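Local coordinates for protein short-chain type dehydrogenase/reductase (Mycobacterium ulcerans, PDB 3SVT) that probably acts as an NAD-dependent oxidoreductase of the short-chain dehydrogenase/reductase family, its substrate not established, at residues Ser8-Arg12 against Leu31-Ala36; Arg12-Gly18 against Ala36-Val41. All blocks are in the same frame, centred on the assembly; numbering follows the deposited sequence.

Overall arrangement
Both contacts belong to the first beta-alpha-beta unit of the Rossmann fold: strand 13-17, helix 22-33 and strand 37-42. Interaction 1 lies at the outer end, where the loop leading into strand 13-17 meets the turn that leaves the helix; interaction 2 is the pairing of the two strands that follow. Their centres are about 10 Å apart, and Arg12 and Ala36 belong to both. Tyr14 and Val38 bridge them: Tyr14 OH lies 3.4 Å from Phe9 CD1, and Val38 CG2 lies 3.6 Å from Leu31 CB. Interaction 2 runs to Gly18, where the glycine-rich turn that holds the dinucleotide in this family begins.

Interaction 1 of 2, residues Ser8-Arg12 against Leu31-Ala36; sequences SFQDR and LVAAGA
Phe9 packs its ring against the end of helix 22-33, where a Schellman motif turns the chain out of the helix and toward the second strand of a Rossmann beta-alpha-beta unit. Ala34 CB touches one ortho carbon, Phe9 CD2, at 3.7 Å, while Leu31 CD2 reaches the other, Phe9 CD1, at 3.8 Å; both methyls come at the ring obliquely, and the leucine and phenylalanine side chains cross at about a right angle. With CG anti to its own carbonyl carbon (chi1 -60°), the phenylalanine directs its ring at the helix end. Met235 and Leu238 of helix 227-238 touch both Phe9 and Leu31. Beside this apolar patch the two backbones approach closely without a hydrogen bond between them: Gln10 CA directs its hydrogen almost straight at Gly35 O, 3.6 Å away. Gly35, whose positive phi (97°) is that of the Schellman turn, brings its CA within 4.1 Å of Gln10 CG. Each turn is held by its own bonds. Gly35 N to Val32 O and Ala36 N to Leu31 O close the helix end, and the type II turn from Phe9 to Arg12 is closed by Arg12 N on Phe9 O at 3.2 Å; that same oxygen also meets Ala36 CA at 3.5 Å.

Interaction 2 of 2, residues Arg12-Gly18 against Ala36-Val41; sequences RTYLVTG and ASVMIV
Tyr14 meets Ala36 with the edge of its ring: the methyl CB lies near the ring plane, 3.8 Å from CD2, while Ser37 O approaches obliquely. Setting CG anti to its own carbonyl carbon (chi1 -58°) turns the phenol back toward the start of the strand, where its OH meets the Phe9 ring; Leu31 packs against Tyr14 CB. The ring sits on the first parallel strand pair of the Rossmann fold, strands 13-17 and 37-42, joined by the beta-alpha-beta crossover through helix 22-33. Five regular backbone hydrogen bonds join the chains. Tyr14 and Val16 each use both N and O, so Tyr14 N binds Ser37 O at 2.7 Å while Tyr14 O accepts Met39 N, and Val16 N reaches Met39 O almost straight, at 173°. The alternate residues Thr13, Leu15 and Thr17 turn their backbone bonds outward to the neighbouring segment His93-Cys98, which includes strand 94-97 and makes 13-17 an inner strand. Side chains alternate between the two faces of the sheet. On the face covered by helix 22-33, Val16 CG2 meets Val38 CG1 at 3.8 Å, and Val38 and Ile40 continue onto Leu31, Val32 and Ala28 of the helix. On the other face, Leu15 CD1 reaches diagonally to Val41 CG1, also 3.8 Å, the two side chains crossing at about a right angle; Thr13 and Met39 pack here on helix 75-89. Thr13 OG1 bonds to His89 ND1, and Thr17 OG1 to His97 ND1 and Ala99 N, so both buried hydroxyls have partners away from this pair of strands. Thr17 instead gives its methyl to the contact, CG2 lying 3.7 Å from Val41 CG2. Beyond it the pairing ends in a weak bond, Gly18 N to Val41 O, 2.9 Å long but bent to 122°.

Interaction 1 of 2, residues Ser8-Arg12 against Leu31-Ala36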
loop_
_atom_site.group_PDB
_atom_site.type_symbol
_atom_site.label_atom_id
_atom_site.label_comp_id
_atom_site.label_asym_id
_atom_site.label_seq_id
_atom_site.Cartn_x
_atom_site.Cartn_y
_atom_site.Cartn_z
ATOM N N SER B 8 -1.690 14.995 28.397
ATOM C CA SER B 8 -1.090 16.268 28.827
ATOM C C SER B 8 0.250 16.542 28.148
ATOM O O SER B 8 0.939 15.623 27.688
ATOM C CB SER B 8 -0.890 16.291 30.342
ATOM O OG SER B 8 0.073 15.327 30.722
ATOM N N PHE B 9 0.599 17.824 28.081
ATOM C CA PHE B 9 1.873 18.263 27.519
ATOM C C PHE B 9 2.645 19.157 28.477
ATOM O O PHE B 9 3.695 19.701 28.111
ATOM C CB PHE B 9 1.641 19.020 26.213
ATOM C CG PHE B 9 0.959 18.203 25.166
ATOM C CD1 PHE B 9 1.692 17.424 24.292
ATOM C CD2 PHE B 9 -0.421 18.198 25.069
ATOM C CE1 PHE B 9 1.061 16.656 23.334
ATOM C CE2 PHE B 9 -1.060 17.434 24.107
ATOM C CZ PHE B 9 -0.315 16.662 23.239
ATOM N N GLN B 10 2.138 19.300 29.696
ATOM C CA GLN B 10 2.730 20.221 30.657
ATOM C C GLN B 10 4.106 19.740 31.070
ATOM O O GLN B 10 4.288 18.567 31.379
ATOM C CB GLN B 10 1.831 20.390 31.892
ATOM C CG GLN B 10 0.731 21.412 31.677
ATOM C CD GLN B 10 0.032 21.809 32.944
ATOM O OE1 GLN B 10 0.188 21.172 33.992
ATOM N NE2 GLN B 10 -0.759 22.872 32.862
ATOM N N ASP B 11 5.070 20.659 31.056
ATOM C CA ASP B 11 6.461 20.370 31.451
ATOM C C ASP B 11 7.173 19.415 30.493
ATOM O O ASP B 11 8.132 18.740 30.865
ATOM C CB ASP B 11 6.539 19.811 32.885
ATOM C CG ASP B 11 6.109 20.804 33.931
ATOM O OD1 ASP B 11 6.102 22.024 33.659
ATOM O OD2 ASP B 11 5.782 20.351 35.045
ATOM N N ARG B 12 6.705 19.358 29.256
ATOM C CA ARG B 12 7.406 18.614 28.214
ATOM C C ARG B 12 7.947 19.614 27.218
ATOM O O ARG B 12 7.351 20.675 27.038
ATOM C CB ARG B 12 6.470 17.608 27.519
ATOM C CG ARG B 12 5.962 16.524 28.472
ATOM C CD ARG B 12 5.143 15.452 27.739
ATOM N NE ARG B 12 4.539 14.507 28.685
ATOM C CZ ARG B 12 4.085 13.289 28.372
ATOM N NH1 ARG B 12 4.142 12.827 27.114
ATOM N NH2 ARG B 12 3.556 12.526 29.324
ATOM N N LEU B 31 0.846 23.404 21.116
ATOM C CA LEU B 31 1.677 22.868 22.211
ATOM C C LEU B 31 1.892 23.870 23.335
ATOM O O LEU B 31 1.762 23.535 24.534
ATOM C CB LEU B 31 3.034 22.405 21.664
ATOM C CG LEU B 31 2.984 21.128 20.805
ATOM C CD1 LEU B 31 4.312 20.878 20.086
ATOM C CD2 LEU B 31 2.617 19.921 21.634
ATOM N N VAL B 32 2.239 25.097 22.962
ATOM C CA VAL B 32 2.448 26.139 23.972
ATOM C C VAL B 32 1.155 26.351 24.759
ATOM O O VAL B 32 1.188 26.430 26.004
ATOM C CB VAL B 32 2.949 27.475 23.379
ATOM C CG1 VAL B 32 3.007 28.539 24.462
ATOM C CG2 VAL B 32 4.341 27.293 22.738
ATOM N N ALA B 33 0.026 26.389 24.043
ATOM C CA ALA B 33 -1.252 26.622 24.693
ATOM C C ALA B 33 -1.580 25.476 25.637
ATOM O O ALA B 33 -2.235 25.684 26.636
ATOM C CB ALA B 33 -2.385 26.844 23.665
ATOM N N ALA B 34 -1.088 24.274 25.344
ATOM C CA ALA B 34 -1.315 23.129 26.227
ATOM C C ALA B 34 -0.329 23.063 27.398
ATOM O O ALA B 34 -0.391 22.122 28.190
ATOM C CB ALA B 34 -1.288 21.813 25.421
ATOM N N GLY B 35 0.571 24.048 27.518
ATOM C CA GLY B 35 1.528 24.093 28.627
ATOM C C GLY B 35 2.919 23.535 28.331
ATOM O O GLY B 35 3.731 23.354 29.255
ATOM N N ALA B 36 3.201 23.276 27.058
ATOM C CA ALA B 36 4.518 22.780 26.637
ATOM C C ALA B 36 5.546 23.903 26.425
ATOM O O ALA B 36 5.190 25.071 26.186
ATOM C CB ALA B 36 4.403 21.954 25.346
#

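Interaction 2 of 2, residues Arg12-Gly18 against Ala36-Val41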
loop_
_atom_site.group_PDB
_atom_site.type_symbol
_atom_site.label_atom_id
_atom_site.label_comp_id
_atom_site.label_asym_id
_atom_site.label_seq_id
_atom_site.Cartn_x
_atom_site.Cartn_y
_atom_site.Cartn_z
ATOM N N ARG B 12 6.705 19.358 29.256
ATOM C CA ARG B 12 7.406 18.614 28.214
ATOM C C ARG B 12 7.947 19.614 27.218
ATOM O O ARG B 12 7.351 20.675 27.038
ATOM C CB ARG B 12 6.470 17.608 27.519
ATOM C CG ARG B 12 5.962 16.524 28.472
ATOM C CD ARG B 12 5.143 15.452 27.739
ATOM N NE ARG B 12 4.539 14.507 28.685
ATOM C CZ ARG B 12 4.085 13.289 28.372
ATOM N NH1 ARG B 12 4.142 12.827 27.114
ATOM N NH2 ARG B 12 3.556 12.526 29.324
ATOM N N THR B 13 9.053 19.247 26.561
ATOM C CA THR B 13 9.752 20.120 25.628
ATOM C C THR B 13 9.739 19.528 24.232
ATOM O O THR B 13 9.993 18.342 24.062
ATOM C CB THR B 13 11.203 20.364 26.062
ATOM O OG1 THR B 13 11.215 20.802 27.428
ATOM C CG2 THR B 13 11.872 21.449 25.176
ATOM N N TYR B 14 9.438 20.367 23.245
ATOM C CA TYR B 14 9.343 19.940 21.849
ATOM C C TYR B 14 10.107 20.865 20.913
ATOM O O TYR B 14 10.180 22.059 21.151
ATOM C CB TYR B 14 7.876 19.876 21.401
ATOM C CG TYR B 14 7.078 18.946 22.249
ATOM C CD1 TYR B 14 7.008 17.594 21.956
ATOM C CD2 TYR B 14 6.424 19.412 23.401
ATOM C CE1 TYR B 14 6.282 16.719 22.784
ATOM C CE2 TYR B 14 5.715 18.557 24.214
ATOM C CZ TYR B 14 5.646 17.209 23.908
ATOM O OH TYR B 14 4.923 16.364 24.746
ATOM N N LEU B 15 10.653 20.285 19.845
ATOM C CA LEU B 15 11.225 21.033 18.738
ATOM C C LEU B 15 10.235 21.031 17.556
ATOM O O LEU B 15 9.712 19.984 17.165
ATOM C CB LEU B 15 12.547 20.397 18.299
ATOM C CG LEU B 15 13.230 21.086 17.112
ATOM C CD1 LEU B 15 13.828 22.425 17.589
ATOM C CD2 LEU B 15 14.271 20.157 16.518
ATOM N N VAL B 16 9.981 22.203 16.987
ATOM C CA VAL B 16 9.135 22.317 15.791
ATOM C C VAL B 16 9.855 23.055 14.661
ATOM O O VAL B 16 10.229 24.237 14.803
ATOM C CB VAL B 16 7.803 22.990 16.104
ATOM C CG1 VAL B 16 6.928 23.052 14.828
ATOM C CG2 VAL B 16 7.056 22.206 17.241
ATOM N N THR B 17 10.069 22.353 13.555
ATOM C CA THR B 17 10.773 22.926 12.402
ATOM C C THR B 17 9.732 23.508 11.450
ATOM O O THR B 17 8.594 23.005 11.359
ATOM C CB THR B 17 11.667 21.901 11.650
ATOM O OG1 THR B 17 10.842 21.052 10.849
ATOM C CG2 THR B 17 12.532 21.053 12.656
ATOM N N GLY B 18 10.112 24.587 10.776
ATOM C CA GLY B 18 9.163 25.382 9.997
ATOM C C GLY B 18 8.138 26.022 10.917
ATOM O O GLY B 18 7.006 26.255 10.520
ATOM N N ALA B 36 3.201 23.276 27.058
ATOM C CA ALA B 36 4.518 22.780 26.637
ATOM C C ALA B 36 5.546 23.903 26.425
ATOM O O ALA B 36 5.190 25.071 26.186
ATOM C CB ALA B 36 4.403 21.954 25.346
ATOM N N SER B 37 6.824 23.507 26.510
ATOM C CA SER B 37 7.945 24.305 26.016
ATOM C C SER B 37 8.273 23.912 24.581
ATOM O O SER B 37 8.494 22.738 24.268
ATOM C CB SER B 37 9.175 24.106 26.899
ATOM O OG SER B 37 8.958 24.703 28.159
ATOM N N VAL B 38 8.296 24.905 23.705
ATOM C CA VAL B 38 8.576 24.686 22.319
ATOM C C VAL B 38 9.757 25.562 21.871
ATOM O O VAL B 38 9.838 26.732 22.243
ATOM C CB VAL B 38 7.359 25.021 21.465
ATOM C CG1 VAL B 38 7.664 24.745 19.972
ATOM C CG2 VAL B 38 6.140 24.208 21.930
ATOM N N MET B 39 10.658 24.978 21.085
ATOM C CA MET B 39 11.584 25.727 20.251
ATOM C C MET B 39 11.146 25.564 18.796
ATOM O O MET B 39 11.030 24.424 18.288
ATOM C CB MET B 39 13.022 25.227 20.404
ATOM C CG MET B 39 14.045 26.154 19.749
ATOM S SD MET B 39 15.745 25.548 19.815
ATOM C CE MET B 39 16.172 26.026 21.494
ATOM N N ILE B 40 10.871 26.690 18.152
ATOM C CA ILE B 40 10.623 26.737 16.715
ATOM C C ILE B 40 11.902 27.115 15.966
ATOM O O ILE B 40 12.593 28.058 16.334
ATOM C CB ILE B 40 9.510 27.721 16.311
ATOM C CG1 ILE B 40 9.757 29.141 16.882
ATOM C CG2 ILE B 40 8.148 27.180 16.761
ATOM C CD1 ILE B 40 8.738 30.187 16.397
ATOM N N VAL B 41 12.224 26.367 14.925
ATOM C CA VAL B 41 13.371 26.690 14.104
ATOM C C VAL B 41 12.890 26.865 12.665
ATOM O O VAL B 41 11.838 26.326 12.272
ATOM C CB VAL B 41 14.454 25.618 14.212
ATOM C CG1 VAL B 41 14.916 25.454 15.656
ATOM C CG2 VAL B 41 13.978 24.284 13.639
#